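Local coordinates for protein TASOR (Homo sapiens, PDB 6TL1) that helps to assemble, as one of its components, the HUSH complex, which maintains epigenetic silencing of transposable elements by promoting further H3K9 methylation, at residues E15-I20 with V129-I134; I20-Y25 with F34-A39. All blocks are in the same frame, centred on the assembly; numbering follows the deposited sequence.

Contact 1 (E15-I20 with V129-I134); sequences EDVVNI and VVIFKI
In Val17 and Ile131, the first torsions bring a methyl of the valine and the ethyl branch of the isoleucine together. At Val17, CG1 lies anti to the backbone N (chi1 178°), which turns this methyl, and not CG2, to the strand. At Ile131, chi1 of -62° sets CG1 anti to the carbonyl carbon, and a nearly straight second torsion (177°) carries CD1 outward as the far end of a fully extended branch. The result is a methyl-to-methyl meeting, with Val17 CG1 3.8 Å from Ile131 CD1, while the two side chains run obliquely to each other. The same CD1 comes to 4.1 Å from Val17 O, so it rests close to the helix backbone as well as to the valine.

The other branch of Ile131 makes the closest approach to Ile20: its CG2 faces CG2 of Ile20 at 4.2 Å, a looser meeting between the two gamma methyls. Ile131 is therefore the single strand residue that spans both helix partners, and the three-residue spacing of Val17 and Ile20 puts them on the same flank of the helix. The closest CA atoms, those of Ile20 and Ile131, are 8.6 Å apart, a separation spanned by the aliphatic side chains. Helical geometry here is supported by the bond from Ile20 N to Asp16 O, 3.1 Å long.

This is helix-on-sheet packing within the TASOR pseudo-PARP domain. Helix 12-22 lies against one side of the five-stranded antiparallel sheet, where strand 126-134 runs between strands 199-209 and 71-77. Val205 and Tyr202 of the former flank Val17 and Ile20 respectively, whereas Tyr72 of the latter touches Ile20 and Phe74 packs on Ile131.

Contact 2 (I20-Y25 with F34-A39); sequences ILHSSY and FNYRRA
Tyr36 is met by Leu21 over a ring face and by Tyr25 and His22 at its edge, and these different approaches define the contact. Leu21 CD1 sits above the ring centre, 3.6 Å from the centroid and 12° off the normal, a well-formed CH-pi interaction. Its CB adds a lesser touch at the phenol end of the ring.

Tyr25 and Tyr36 arrive from opposite directions, with ring planes only about 20° apart, and each hydroxyl lies near the plane of the other's ring. Their OH atoms form a hydrogen bond of 2.8 Å in which either could be the donor. Thus each phenol of this buried pair gains a polar partner, and neither ring stacks on the other. Chi1 of Tyr36, -60°, puts CG anti to the carbonyl carbon and directs the ring at the helix. Phe34 packs beside the hydroxyl end of Tyr25: its CB is 3.8 Å from Tyr25 OH, and its CD2 is 4.3 Å from Tyr25 CZ.

The imidazole of His22 slides antiparallel past Tyr36, bringing NE2 to the rim of the phenol, 4.0 Å from Tyr36 CE2. The same NE2 lies 2.6 Å from a water that donates to Phe34 O at 2.6 Å, so one solvent molecule joins His22 to the strand backbone.

In the pseudo-PARP domain, the contact joins the last turn of helix 12-22 and the segment that follows, to Tyr25, with strand 34-42, the next strand in the chain. Phe34 also meets Phe207 of the adjoining strand 199-209 edge-to-face. Leu21 reaches further across the sheet, touching Val205 and Phe74.

Contacts 1 and 2 lie along the same helix, 12-22, and on the same five-stranded antiparallel sheet, with centres 7 Å apart. Contact 1 meets strand 126-134, and contact 2 strand 34-42; the two straddle strand 199-209, and the helix also reaches strand 71-77. The packing is continuous: Ile131 CD1 of contact 1 is 3.8 Å from Leu21 CG of contact 2, and Val18 CG2 lies 4.0 Å from Tyr36 CB. Ile20 is shared by the helix segments of both contacts but touches the opposing segment only in contact 1. In character they differ, contact 1 being purely aliphatic and contact 2 aromatic with hydroxyl and water-mediated links.

Contact 1 (E15-I20 with V129-I134)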
ATOM      1  N   GLU A  15     -10.144 -17.013  -1.758  1.00 44.62           N
ATOM      2  CA  GLU A  15      -8.783 -17.527  -1.804  1.00 48.01           C
ATOM      3  C   GLU A  15      -7.901 -16.728  -2.751  1.00 44.23           C
ATOM      4  O   GLU A  15      -6.684 -16.698  -2.548  1.00 43.66           O
ATOM      5  CB  GLU A  15      -8.790 -18.995  -2.247  1.00 49.79           C
ATOM      6  CG  GLU A  15      -9.543 -19.947  -1.314  1.00 53.55           C
ATOM      7  CD  GLU A  15      -9.032 -19.916   0.119  1.00 61.70           C
ATOM      8  OE1 GLU A  15      -7.809 -19.745   0.319  1.00 64.01           O
ATOM      9  OE2 GLU A  15      -9.861 -20.051   1.048  1.00 66.93           O
ATOM     10  N   ASP A  16      -8.491 -16.049  -3.741  1.00 39.29           N
ATOM     11  CA  ASP A  16      -7.748 -15.081  -4.550  1.00 46.45           C
ATOM     12  C   ASP A  16      -7.224 -13.924  -3.702  1.00 41.93           C
ATOM     13  O   ASP A  16      -6.087 -13.474  -3.881  1.00 41.44           O
ATOM     14  CB  ASP A  16      -8.621 -14.551  -5.692  1.00 49.42           C
ATOM     15  CG  ASP A  16      -8.719 -15.518  -6.869  1.00 57.11           C
ATOM     16  OD1 ASP A  16      -7.967 -16.514  -6.913  1.00 58.43           O
ATOM     17  OD2 ASP A  16      -9.562 -15.273  -7.759  1.00 60.95           O
ATOM     18  N   VAL A  17      -8.070 -13.375  -2.826  1.00 41.94           N
ATOM     19  CA  VAL A  17      -7.639 -12.269  -1.974  1.00 43.49           C
ATOM     20  C   VAL A  17      -6.554 -12.735  -1.017  1.00 40.27           C
ATOM     21  O   VAL A  17      -5.537 -12.063  -0.830  1.00 39.77           O
ATOM     22  CB  VAL A  17      -8.833 -11.678  -1.210  1.00 44.54           C
ATOM     23  CG1 VAL A  17      -8.360 -10.557  -0.280  1.00 40.94           C
ATOM     24  CG2 VAL A  17      -9.874 -11.173  -2.190  1.00 42.09           C
ATOM     25  N   VAL A  18      -6.765 -13.896  -0.396  1.00 37.88           N
ATOM     26  CA  VAL A  18      -5.750 -14.471   0.476  1.00 38.87           C
ATOM     27  C   VAL A  18      -4.483 -14.754  -0.314  1.00 38.26           C
ATOM     28  O   VAL A  18      -3.378 -14.563   0.204  1.00 41.81           O
ATOM     29  CB  VAL A  18      -6.294 -15.728   1.187  1.00 43.52           C
ATOM     30  CG1 VAL A  18      -5.174 -16.523   1.805  1.00 45.56           C
ATOM     31  CG2 VAL A  18      -7.287 -15.329   2.268  1.00 44.67           C
ATOM     32  N   ASN A  19      -4.610 -15.140  -1.597  1.00 36.61           N
ATOM     33  CA  ASN A  19      -3.409 -15.443  -2.369  1.00 38.07           C
ATOM     34  C   ASN A  19      -2.573 -14.197  -2.625  1.00 39.90           C
ATOM     35  O   ASN A  19      -1.349 -14.301  -2.750  1.00 40.42           O
ATOM     36  CB  ASN A  19      -3.735 -16.084  -3.719  1.00 37.91           C
ATOM     37  CG  ASN A  19      -4.168 -17.532  -3.586  1.00 36.20           C
ATOM     38  OD1 ASN A  19      -3.988 -18.124  -2.546  1.00 38.11           O
ATOM     39  ND2 ASN A  19      -4.705 -18.110  -4.659  1.00 36.58           N
ATOM     40  N   ILE A  20      -3.212 -13.030  -2.736  1.00 38.12           N
ATOM     41  CA  ILE A  20      -2.457 -11.782  -2.847  1.00 38.41           C
ATOM     42  C   ILE A  20      -1.608 -11.583  -1.597  1.00 36.59           C
ATOM     43  O   ILE A  20      -0.415 -11.267  -1.679  1.00 39.17           O
ATOM     44  CB  ILE A  20      -3.417 -10.599  -3.066  1.00 37.65           C
ATOM     45  CG1 ILE A  20      -4.179 -10.754  -4.393  1.00 34.89           C
ATOM     46  CG2 ILE A  20      -2.646  -9.267  -3.042  1.00 38.48           C
ATOM     47  CD1 ILE A  20      -5.359  -9.837  -4.471  1.00 38.74           C
ATOM     48  N   VAL A 129      -6.596  -5.335   7.409  1.00 38.08           N
ATOM     49  CA  VAL A 129      -5.623  -4.932   6.400  1.00 39.56           C
ATOM     50  C   VAL A 129      -6.383  -4.583   5.128  1.00 39.11           C
ATOM     51  O   VAL A 129      -7.151  -5.407   4.614  1.00 39.64           O
ATOM     52  CB  VAL A 129      -4.583  -6.032   6.135  1.00 41.14           C
ATOM     53  CG1 VAL A 129      -3.597  -5.584   5.081  1.00 39.96           C
ATOM     54  CG2 VAL A 129      -3.863  -6.398   7.430  1.00 42.60           C
ATOM     55  N   VAL A 130      -6.189  -3.354   4.642  1.00 40.90           N
ATOM     56  CA  VAL A 130      -6.709  -2.929   3.344  1.00 39.37           C
ATOM     57  C   VAL A 130      -5.673  -3.255   2.282  1.00 36.06           C
ATOM     58  O   VAL A 130      -4.478  -2.984   2.451  1.00 35.03           O
ATOM     59  CB  VAL A 130      -7.070  -1.431   3.335  1.00 39.69           C
ATOM     60  CG1 VAL A 130      -7.568  -0.984   1.935  1.00 33.48           C
ATOM     61  CG2 VAL A 130      -8.193  -1.156   4.314  1.00 38.22           C
ATOM     62  N   ILE A 131      -6.118  -3.930   1.230  1.00 35.53           N
ATOM     63  CA  ILE A 131      -5.298  -4.223   0.067  1.00 31.80           C
ATOM     64  C   ILE A 131      -5.629  -3.185  -0.994  1.00 34.87           C
ATOM     65  O   ILE A 131      -6.786  -3.074  -1.428  1.00 31.95           O
ATOM     66  CB  ILE A 131      -5.546  -5.644  -0.457  1.00 30.61           C
ATOM     67  CG1 ILE A 131      -5.173  -6.694   0.606  1.00 34.45           C
ATOM     68  CG2 ILE A 131      -4.833  -5.853  -1.798  1.00 30.44           C
ATOM     69  CD1 ILE A 131      -5.458  -8.130   0.177  1.00 32.67           C
ATOM     70  N   PHE A 132      -4.617  -2.426  -1.405  1.00 32.82           N
ATOM     71  CA  PHE A 132      -4.758  -1.431  -2.458  1.00 34.54           C
ATOM     72  C   PHE A 132      -4.197  -1.974  -3.754  1.00 35.65           C
ATOM     73  O   PHE A 132      -3.134  -2.602  -3.762  1.00 36.90           O
ATOM     74  CB  PHE A 132      -4.010  -0.141  -2.114  1.00 33.10           C
ATOM     75  CG  PHE A 132      -4.562   0.577  -0.936  1.00 34.63           C
ATOM     76  CD1 PHE A 132      -4.104   0.299   0.335  1.00 35.00           C
ATOM     77  CD2 PHE A 132      -5.557   1.534  -1.101  1.00 36.86           C
ATOM     78  CE1 PHE A 132      -4.618   0.975   1.431  1.00 39.84           C
ATOM     79  CE2 PHE A 132      -6.084   2.201  -0.016  1.00 35.25           C
ATOM     80  CZ  PHE A 132      -5.617   1.914   1.259  1.00 35.64           C
ATOM     81  N   LYS A 133      -4.880  -1.691  -4.857  1.00 35.55           N
ATOM     82  CA  LYS A 133      -4.220  -1.826  -6.138  1.00 34.44           C
ATOM     83  C   LYS A 133      -3.509  -0.508  -6.421  1.00 35.58           C
ATOM     84  O   LYS A 133      -3.995   0.567  -6.060  1.00 39.83           O
ATOM     85  CB  LYS A 133      -5.192  -2.189  -7.264  1.00 35.93           C
ATOM     86  CG  LYS A 133      -6.190  -1.132  -7.670  1.00 46.21           C
ATOM     87  CD  LYS A 133      -6.940  -1.605  -8.925  1.00 46.78           C
ATOM     88  CE  LYS A 133      -8.068  -0.657  -9.343  1.00 49.69           C
ATOM     89  NZ  LYS A 133      -8.872  -1.256 -10.462  1.00 54.81           N
ATOM     90  N   ILE A 134      -2.313  -0.607  -6.997  1.00 36.84           N
ATOM     91  CA  ILE A 134      -1.453   0.545  -7.219  1.00 35.84           C
ATOM     92  C   ILE A 134      -0.838   0.416  -8.598  1.00 38.02           C
ATOM     93  O   ILE A 134      -0.778  -0.671  -9.179  1.00 40.42           O
ATOM     94  CB  ILE A 134      -0.326   0.672  -6.166  1.00 35.54           C
ATOM     95  CG1 ILE A 134       0.512  -0.617  -6.161  1.00 42.13           C
ATOM     96  CG2 ILE A 134      -0.921   0.965  -4.808  1.00 28.01           C
ATOM     97  CD1 ILE A 134       1.707  -0.601  -5.216  1.00 39.49           C
TER

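Contact 2 (I20-Y25 with F34-A39)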
ATOM      1  N   ILE A  20      -3.212 -13.030  -2.736  1.00 38.12           N
ATOM      2  CA  ILE A  20      -2.457 -11.782  -2.847  1.00 38.41           C
ATOM      3  C   ILE A  20      -1.608 -11.583  -1.597  1.00 36.59           C
ATOM      4  O   ILE A  20      -0.415 -11.267  -1.679  1.00 39.17           O
ATOM      5  CB  ILE A  20      -3.417 -10.599  -3.066  1.00 37.65           C
ATOM      6  CG1 ILE A  20      -4.179 -10.754  -4.393  1.00 34.89           C
ATOM      7  CG2 ILE A  20      -2.646  -9.267  -3.042  1.00 38.48           C
ATOM      8  CD1 ILE A  20      -5.359  -9.837  -4.471  1.00 38.74           C
ATOM      9  N   LEU A  21      -2.188 -11.836  -0.424  1.00 36.93           N
ATOM     10  CA  LEU A  21      -1.420 -11.702   0.814  1.00 39.18           C
ATOM     11  C   LEU A  21      -0.308 -12.744   0.904  1.00 40.99           C
ATOM     12  O   LEU A  21       0.851 -12.399   1.166  1.00 39.55           O
ATOM     13  CB  LEU A  21      -2.351 -11.814   2.018  1.00 36.97           C
ATOM     14  CG  LEU A  21      -3.419 -10.714   2.111  1.00 38.09           C
ATOM     15  CD1 LEU A  21      -4.585 -11.194   2.935  1.00 36.68           C
ATOM     16  CD2 LEU A  21      -2.853  -9.435   2.694  1.00 41.09           C
ATOM     17  N   HIS A  22      -0.635 -14.022   0.662  1.00 40.67           N
ATOM     18  CA  HIS A  22       0.356 -15.091   0.790  1.00 39.12           C
ATOM     19  C   HIS A  22       1.523 -14.909  -0.165  1.00 41.29           C
ATOM     20  O   HIS A  22       2.641 -15.336   0.132  1.00 40.89           O
ATOM     21  CB  HIS A  22      -0.289 -16.462   0.543  1.00 37.97           C
ATOM     22  CG  HIS A  22      -1.122 -16.948   1.680  1.00 39.72           C
ATOM     23  ND1 HIS A  22      -1.907 -18.079   1.596  1.00 40.59           N
ATOM     24  CD2 HIS A  22      -1.284 -16.466   2.936  1.00 43.92           C
ATOM     25  CE1 HIS A  22      -2.517 -18.274   2.753  1.00 45.01           C
ATOM     26  NE2 HIS A  22      -2.157 -17.310   3.582  1.00 47.85           N
ATOM     27  N   SER A  23       1.280 -14.346  -1.336  1.00 42.37           N
ATOM     28  CA  SER A  23       2.363 -14.158  -2.287  1.00 42.85           C
ATOM     29  C   SER A  23       3.167 -12.883  -2.030  1.00 41.24           C
ATOM     30  O   SER A  23       4.122 -12.613  -2.764  1.00 39.28           O
ATOM     31  CB  SER A  23       1.798 -14.167  -3.706  1.00 45.31           C
ATOM     32  OG  SER A  23       1.003 -13.023  -3.912  1.00 48.24           O
ATOM     33  N   SER A  24       2.799 -12.084  -1.024  1.00 39.46           N
ATOM     34  CA  SER A  24       3.390 -10.764  -0.816  1.00 41.46           C
ATOM     35  C   SER A  24       4.111 -10.649   0.526  1.00 41.59           C
ATOM     36  O   SER A  24       4.324  -9.538   1.023  1.00 43.39           O
ATOM     37  CB  SER A  24       2.310  -9.689  -0.924  1.00 40.24           C
ATOM     38  OG  SER A  24       1.560  -9.848  -2.123  1.00 41.41           O
ATOM     39  N   TYR A  25       4.494 -11.767   1.116  1.00 41.79           N
ATOM     40  CA  TYR A  25       5.219 -11.751   2.375  1.00 44.06           C
ATOM     41  C   TYR A  25       6.690 -11.446   2.150  1.00 43.86           C
ATOM     42  O   TYR A  25       7.283 -11.816   1.130  1.00 44.21           O
ATOM     43  CB  TYR A  25       5.101 -13.101   3.092  1.00 40.65           C
ATOM     44  CG  TYR A  25       3.730 -13.419   3.651  1.00 37.63           C
ATOM     45  CD1 TYR A  25       2.901 -12.414   4.124  1.00 37.98           C
ATOM     46  CD2 TYR A  25       3.266 -14.740   3.705  1.00 38.53           C
ATOM     47  CE1 TYR A  25       1.649 -12.705   4.638  1.00 37.15           C
ATOM     48  CE2 TYR A  25       2.018 -15.040   4.218  1.00 35.69           C
ATOM     49  CZ  TYR A  25       1.213 -14.015   4.673  1.00 36.77           C
ATOM     50  OH  TYR A  25      -0.026 -14.301   5.180  1.00 37.48           O
ATOM     51  N   PHE A  34      -0.521 -15.957  10.135  1.00 39.30           N
ATOM     52  CA  PHE A  34      -1.731 -15.193   9.858  1.00 35.16           C
ATOM     53  C   PHE A  34      -2.884 -16.127   9.536  1.00 38.71           C
ATOM     54  O   PHE A  34      -2.758 -17.003   8.676  1.00 40.17           O
ATOM     55  CB  PHE A  34      -1.496 -14.215   8.713  1.00 34.91           C
ATOM     56  CG  PHE A  34      -0.609 -13.064   9.101  1.00 39.76           C
ATOM     57  CD1 PHE A  34      -1.147 -11.950   9.720  1.00 42.31           C
ATOM     58  CD2 PHE A  34       0.760 -13.107   8.864  1.00 42.21           C
ATOM     59  CE1 PHE A  34      -0.335 -10.884  10.099  1.00 41.47           C
ATOM     60  CE2 PHE A  34       1.574 -12.046   9.230  1.00 40.95           C
ATOM     61  CZ  PHE A  34       1.028 -10.943   9.853  1.00 41.02           C
ATOM     62  N   ASN A  35      -4.001 -15.941  10.229  1.00 37.59           N
ATOM     63  CA  ASN A  35      -5.247 -16.585   9.854  1.00 41.51           C
ATOM     64  C   ASN A  35      -6.183 -15.480   9.385  1.00 42.59           C
ATOM     65  O   ASN A  35      -6.580 -14.606  10.169  1.00 38.52           O
ATOM     66  CB  ASN A  35      -5.816 -17.396  11.017  1.00 45.51           C
ATOM     67  CG  ASN A  35      -7.176 -18.000  10.707  1.00 50.85           C
ATOM     68  OD1 ASN A  35      -7.581 -18.105   9.551  1.00 53.82           O
ATOM     69  ND2 ASN A  35      -7.848 -18.477  11.739  1.00 57.08           N
ATOM     70  N   TYR A  36      -6.495 -15.491   8.096  1.00 42.54           N
ATOM     71  CA  TYR A  36      -7.387 -14.502   7.513  1.00 42.05           C
ATOM     72  C   TYR A  36      -8.793 -15.065   7.608  1.00 45.58           C
ATOM     73  O   TYR A  36      -9.141 -16.008   6.893  1.00 48.68           O
ATOM     74  CB  TYR A  36      -6.984 -14.200   6.077  1.00 38.24           C
ATOM     75  CG  TYR A  36      -5.590 -13.652   5.994  1.00 39.15           C
ATOM     76  CD1 TYR A  36      -5.291 -12.379   6.465  1.00 39.09           C
ATOM     77  CD2 TYR A  36      -4.559 -14.425   5.472  1.00 41.69           C
ATOM     78  CE1 TYR A  36      -3.998 -11.884   6.396  1.00 38.28           C
ATOM     79  CE2 TYR A  36      -3.276 -13.943   5.400  1.00 42.22           C
ATOM     80  CZ  TYR A  36      -2.998 -12.672   5.866  1.00 40.77           C
ATOM     81  OH  TYR A  36      -1.716 -12.193   5.788  1.00 40.50           O
ATOM     82  N   ARG A  37      -9.597 -14.501   8.500  1.00 46.17           N
ATOM     83  CA  ARG A  37     -10.863 -15.114   8.850  1.00 51.04           C
ATOM     84  C   ARG A  37     -12.051 -14.460   8.177  1.00 52.72           C
ATOM     85  O   ARG A  37     -13.123 -15.068   8.138  1.00 56.00           O
ATOM     86  CB  ARG A  37     -11.061 -15.088  10.364  1.00 52.92           C
ATOM     87  CG  ARG A  37      -9.848 -15.620  11.137  1.00 54.98           C
ATOM     88  CD  ARG A  37     -10.282 -16.213  12.454  1.00 58.23           C
ATOM     89  NE  ARG A  37      -9.160 -16.491  13.340  1.00 57.84           N
ATOM     90  CZ  ARG A  37      -9.291 -17.105  14.507  1.00 65.02           C
ATOM     91  NH1 ARG A  37     -10.497 -17.479  14.910  1.00 68.00           N
ATOM     92  NH2 ARG A  37      -8.232 -17.324  15.277  1.00 66.28           N
ATOM     93  N   ARG A  38     -11.894 -13.246   7.657  1.00 49.43           N
ATOM     94  CA  ARG A  38     -12.943 -12.668   6.835  1.00 52.50           C
ATOM     95  C   ARG A  38     -12.300 -11.737   5.823  1.00 53.15           C
ATOM     96  O   ARG A  38     -11.176 -11.262   6.011  1.00 53.13           O
ATOM     97  CB  ARG A  38     -14.013 -11.947   7.659  1.00 59.85           C
ATOM     98  CG  ARG A  38     -13.540 -10.826   8.534  1.00 65.50           C
ATOM     99  CD  ARG A  38     -14.728 -10.240   9.280  1.00 72.91           C
ATOM    100  NE  ARG A  38     -14.391  -9.002   9.971  1.00 77.68           N
ATOM    101  CZ  ARG A  38     -15.290  -8.140  10.434  1.00 81.22           C
ATOM    102  NH1 ARG A  38     -16.583  -8.378  10.271  1.00 83.96           N
ATOM    103  NH2 ARG A  38     -14.894  -7.038  11.055  1.00 82.71           N
ATOM    104  N   ALA A  39     -13.021 -11.507   4.728  1.00 48.25           N
ATOM    105  CA  ALA A  39     -12.474 -10.770   3.600  1.00 46.59           C
ATOM    106  C   ALA A  39     -13.619 -10.175   2.794  1.00 48.99           C
ATOM    107  O   ALA A  39     -14.665 -10.815   2.623  1.00 52.94           O
ATOM    108  CB  ALA A  39     -11.603 -11.672   2.719  1.00 44.43           C
TER
HETATM  109  O   HOH W   1      -2.371 -17.515   6.121  1.00 55.01           O